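Local atomic coordinates of CARDB domain-containing protein (Pyrococcus furiosus, PDB entry 3IDU), a protein that is of unknown function but binds two manganese ions through this all-beta CARDB domain, one piece of a much longer archaeal protein. Residues Q86-D97 / N110-V119. Residues are numbered along the deposited sequence; the frame is centred on the assembly and turned at random.
Sequences QEGMYRINATVD and NVATFDVSVV. With MN (manganese (II) ion), chain C; MN (manganese (II) ion), chain D.
Ile92 and Val116 meet on the inner face of an antiparallel ladder, a worked example of how a beta sandwich divides its labour between two faces of one sheet. Backbone hydrogen bonds run from the Gly88-Val118 pair to Val96 N with Asn110 O. CD1 of Ile92 presses on CG2 of Val116 at 3.4 Å, tighter than usual for two methyls; CG1 stands anti to the carbonyl carbon (chi1 -66°), and a bend at chi2 (61°) turns CD1 toward Val116. Nearby, CG2 of Val118 slants against the Tyr90 ring, and Ala94 faces Ala112. Strand 19-24 of the second sheet covers Ile92 and Ala94.

On the other face Arg91 and Thr113 are solvent-exposed and the pairing is looser. Asp115 OD2 lies over one guanidinium face, 3.8 Å from Arg91 NE, a long salt bridge of charges alone. Asn93 ND2 and Ala94 N both donate to Ala112 O, from opposite faces of the carbonyl plane.

At the ladder's end Asn110 ND2 donates to Val96 O (3.0 Å) from above the carbonyl plane, while OD1 binds one manganese at 2.2 Å. Asp97 OD2 binds the other; Glu104 ligates both. The Val96 bond probably helps orient the Asn110 amide, and the metal's pull on OD1 probably makes ND2 a stronger donor.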
loop_
_atom_site.group_PDB
_atom_site.type_symbol
_atom_site.label_atom_id
_atom_site.label_comp_id
_atom_site.label_asym_id
_atom_site.label_seq_id
_atom_site.Cartn_x
_atom_site.Cartn_y
_atom_site.Cartn_z
ATOM N N GLN A 86 -13.813 -16.637 -7.778
ATOM C CA GLN A 86 -14.313 -16.470 -9.143
ATOM C C GLN A 86 -13.210 -15.919 -10.040
ATOM O O GLN A 86 -12.275 -15.278 -9.559
ATOM C CB GLN A 86 -15.503 -15.503 -9.160
ATOM C CG GLN A 86 -16.741 -15.986 -8.417
ATOM C CD GLN A 86 -17.410 -17.168 -9.095
ATOM O OE1 GLN A 86 -16.827 -18.247 -9.202
ATOM N NE2 GLN A 86 -18.640 -16.968 -9.560
ATOM N N GLU A 87 -13.320 -16.160 -11.344
ATOM C CA GLU A 87 -12.320 -15.670 -12.286
ATOM C C GLU A 87 -12.670 -14.269 -12.773
ATOM O O GLU A 87 -13.779 -13.784 -12.548
ATOM C CB GLU A 87 -12.207 -16.603 -13.493
ATOM C CG GLU A 87 -13.460 -16.661 -14.350
ATOM C CD GLU A 87 -13.222 -17.339 -15.686
ATOM O OE1 GLU A 87 -14.196 -17.506 -16.451
ATOM O OE2 GLU A 87 -12.060 -17.698 -15.975
ATOM N N GLY A 88 -11.719 -13.628 -13.445
ATOM C CA GLY A 88 -11.946 -12.288 -13.959
ATOM C C GLY A 88 -10.795 -11.344 -13.672
ATOM O O GLY A 88 -9.805 -11.728 -13.045
HETATM N N MSE A 89 -10.926 -10.104 -14.138
HETATM C CA MSE A 89 -9.902 -9.085 -13.932
HETATM C C MSE A 89 -10.235 -8.266 -12.688
HETATM O O MSE A 89 -11.219 -7.527 -12.666
HETATM C CB MSE A 89 -9.823 -8.158 -15.147
HETATM C CG MSE A 89 -8.773 -7.064 -15.028
HETATM SE SE MSE A 89 -6.969 -7.768 -14.962
HETATM C CE MSE A 89 -6.492 -7.506 -16.822
ATOM N N TYR A 90 -9.402 -8.397 -11.661
ATOM C CA TYR A 90 -9.606 -7.691 -10.403
ATOM C C TYR A 90 -8.592 -6.568 -10.202
ATOM O O TYR A 90 -7.433 -6.686 -10.601
ATOM C CB TYR A 90 -9.511 -8.680 -9.238
ATOM C CG TYR A 90 -10.594 -9.736 -9.230
ATOM C CD1 TYR A 90 -11.740 -9.582 -8.452
ATOM C CD2 TYR A 90 -10.476 -10.890 -10.006
ATOM C CE1 TYR A 90 -12.743 -10.550 -8.442
ATOM C CE2 TYR A 90 -11.472 -11.865 -10.006
ATOM C CZ TYR A 90 -12.601 -11.689 -9.222
ATOM O OH TYR A 90 -13.586 -12.652 -9.217
ATOM N N ARG A 91 -9.038 -5.478 -9.584
ATOM C CA ARG A 91 -8.172 -4.334 -9.309
ATOM C C ARG A 91 -7.949 -4.207 -7.805
ATOM O O ARG A 91 -8.897 -4.045 -7.039
ATOM C CB ARG A 91 -8.801 -3.045 -9.847
ATOM C CG ARG A 91 -8.034 -1.778 -9.469
ATOM C CD ARG A 91 -8.660 -0.518 -10.074
ATOM N NE ARG A 91 -8.626 -0.519 -11.537
ATOM C CZ ARG A 91 -9.564 -1.049 -12.319
ATOM N NH1 ARG A 91 -10.630 -1.630 -11.783
ATOM N NH2 ARG A 91 -9.438 -0.998 -13.639
ATOM N N ILE A 92 -6.693 -4.304 -7.384
ATOM C CA ILE A 92 -6.360 -4.182 -5.970
ATOM C C ILE A 92 -5.881 -2.755 -5.723
ATOM O O ILE A 92 -5.038 -2.242 -6.457
ATOM C CB ILE A 92 -5.218 -5.154 -5.545
ATOM C CG1 ILE A 92 -5.675 -6.613 -5.665
ATOM C CG2 ILE A 92 -4.840 -4.914 -4.085
ATOM C CD1 ILE A 92 -6.060 -7.042 -7.053
ATOM N N ASN A 93 -6.438 -2.110 -4.703
ATOM C CA ASN A 93 -6.037 -0.762 -4.351
ATOM C C ASN A 93 -5.529 -0.784 -2.924
ATOM O O ASN A 93 -6.031 -1.530 -2.087
ATOM C CB ASN A 93 -7.209 0.231 -4.433
ATOM C CG ASN A 93 -7.512 0.678 -5.854
ATOM O OD1 ASN A 93 -8.597 0.428 -6.376
ATOM N ND2 ASN A 93 -6.553 1.349 -6.483
ATOM N N ALA A 94 -4.514 0.027 -2.656
ATOM C CA ALA A 94 -3.964 0.132 -1.318
ATOM C C ALA A 94 -3.878 1.622 -1.039
ATOM O O ALA A 94 -3.478 2.399 -1.906
ATOM C CB ALA A 94 -2.586 -0.508 -1.254
ATOM N N THR A 95 -4.283 2.030 0.156
ATOM C CA THR A 95 -4.234 3.441 0.507
ATOM C C THR A 95 -3.631 3.642 1.884
ATOM O O THR A 95 -3.727 2.772 2.751
ATOM C CB THR A 95 -5.641 4.076 0.531
ATOM O OG1 THR A 95 -6.374 3.576 1.658
ATOM C CG2 THR A 95 -6.404 3.738 -0.744
ATOM N N VAL A 96 -3.005 4.794 2.082
ATOM C CA VAL A 96 -2.440 5.124 3.377
ATOM C C VAL A 96 -2.899 6.548 3.689
ATOM O O VAL A 96 -2.906 7.418 2.819
ATOM C CB VAL A 96 -0.897 4.981 3.386
ATOM C CG1 VAL A 96 -0.267 5.899 2.351
ATOM C CG2 VAL A 96 -0.361 5.282 4.778
ATOM N N ASP A 97 -3.308 6.759 4.937
ATOM C CA ASP A 97 -3.846 8.036 5.390
ATOM C C ASP A 97 -4.930 8.525 4.442
ATOM O O ASP A 97 -4.934 9.682 4.025
ATOM C CB ASP A 97 -2.776 9.121 5.517
ATOM C CG ASP A 97 -3.324 10.380 6.170
ATOM O OD1 ASP A 97 -4.226 10.239 7.023
ATOM O OD2 ASP A 97 -2.864 11.497 5.853
ATOM N N ASN A 110 -0.340 8.511 -2.184
ATOM C CA ASN A 110 -0.871 7.702 -1.093
ATOM C C ASN A 110 -1.778 6.575 -1.565
ATOM O O ASN A 110 -2.402 5.904 -0.747
ATOM C CB ASN A 110 -1.640 8.596 -0.117
ATOM C CG ASN A 110 -0.732 9.499 0.686
ATOM O OD1 ASN A 110 0.150 10.156 0.138
ATOM N ND2 ASN A 110 -0.950 9.545 1.992
ATOM N N VAL A 111 -1.853 6.360 -2.874
ATOM C CA VAL A 111 -2.707 5.306 -3.412
ATOM C C VAL A 111 -1.973 4.425 -4.419
ATOM O O VAL A 111 -1.294 4.928 -5.317
ATOM C CB VAL A 111 -3.950 5.905 -4.104
ATOM C CG1 VAL A 111 -4.816 4.790 -4.670
ATOM C CG2 VAL A 111 -4.745 6.745 -3.116
ATOM N N ALA A 112 -2.119 3.113 -4.258
ATOM C CA ALA A 112 -1.502 2.137 -5.146
ATOM C C ALA A 112 -2.592 1.383 -5.904
ATOM O O ALA A 112 -3.695 1.167 -5.388
ATOM C CB ALA A 112 -0.652 1.154 -4.344
ATOM N N THR A 113 -2.281 0.993 -7.134
ATOM C CA THR A 113 -3.218 0.254 -7.967
ATOM C C THR A 113 -2.473 -0.951 -8.522
ATOM O O THR A 113 -1.363 -0.820 -9.036
ATOM C CB THR A 113 -3.740 1.130 -9.125
ATOM O OG1 THR A 113 -4.295 2.338 -8.589
ATOM C CG2 THR A 113 -4.819 0.394 -9.910
ATOM N N PHE A 114 -3.077 -2.124 -8.397
ATOM C CA PHE A 114 -2.463 -3.353 -8.871
ATOM C C PHE A 114 -3.554 -4.256 -9.430
ATOM O O PHE A 114 -4.515 -4.593 -8.737
ATOM C CB PHE A 114 -1.729 -4.033 -7.710
ATOM C CG PHE A 114 -0.786 -5.118 -8.134
ATOM C CD1 PHE A 114 -1.262 -6.374 -8.493
ATOM C CD2 PHE A 114 0.585 -4.878 -8.188
ATOM C CE1 PHE A 114 -0.389 -7.379 -8.903
ATOM C CE2 PHE A 114 1.469 -5.876 -8.597
ATOM C CZ PHE A 114 0.980 -7.130 -8.956
ATOM N N ASP A 115 -3.403 -4.635 -10.693
ATOM C CA ASP A 115 -4.370 -5.486 -11.369
ATOM C C ASP A 115 -3.978 -6.963 -11.322
ATOM O O ASP A 115 -2.825 -7.320 -11.568
ATOM C CB ASP A 115 -4.525 -5.007 -12.813
ATOM C CG ASP A 115 -5.138 -3.619 -12.893
ATOM O OD1 ASP A 115 -4.632 -2.773 -13.663
ATOM O OD2 ASP A 115 -6.135 -3.368 -12.179
ATOM N N VAL A 116 -4.950 -7.813 -11.003
ATOM C CA VAL A 116 -4.723 -9.250 -10.910
ATOM C C VAL A 116 -5.719 -10.019 -11.769
ATOM O O VAL A 116 -6.924 -9.780 -11.703
ATOM C CB VAL A 116 -4.857 -9.742 -9.450
ATOM C CG1 VAL A 116 -4.666 -11.251 -9.389
ATOM C CG2 VAL A 116 -3.832 -9.044 -8.571
ATOM N N SER A 117 -5.214 -10.947 -12.572
ATOM C CA SER A 117 -6.077 -11.745 -13.430
ATOM C C SER A 117 -6.291 -13.139 -12.845
ATOM O O SER A 117 -5.364 -13.950 -12.801
ATOM C CB SER A 117 -5.471 -11.860 -14.829
ATOM O OG SER A 117 -6.326 -12.589 -15.691
ATOM N N VAL A 118 -7.512 -13.405 -12.389
ATOM C CA VAL A 118 -7.851 -14.704 -11.815
ATOM C C VAL A 118 -8.383 -15.619 -12.912
ATOM O O VAL A 118 -9.349 -15.283 -13.595
ATOM C CB VAL A 118 -8.926 -14.574 -10.712
ATOM C CG1 VAL A 118 -9.244 -15.944 -10.127
ATOM C CG2 VAL A 118 -8.438 -13.634 -9.620
ATOM N N VAL A 119 -7.748 -16.774 -13.078
ATOM C CA VAL A 119 -8.157 -17.725 -14.105
ATOM C C VAL A 119 -8.439 -19.104 -13.517
ATOM O O VAL A 119 -7.586 -19.694 -12.855
ATOM C CB VAL A 119 -7.069 -17.861 -15.186
ATOM C CG1 VAL A 119 -7.585 -18.703 -16.342
ATOM C CG2 VAL A 119 -6.646 -16.482 -15.669
HETATM MN MN MN C . 2.223 10.799 0.535
HETATM MN MN MN D . -1.871 12.831 4.319
HETATM O O HOH W 1 -3.393 11.624 3.027
#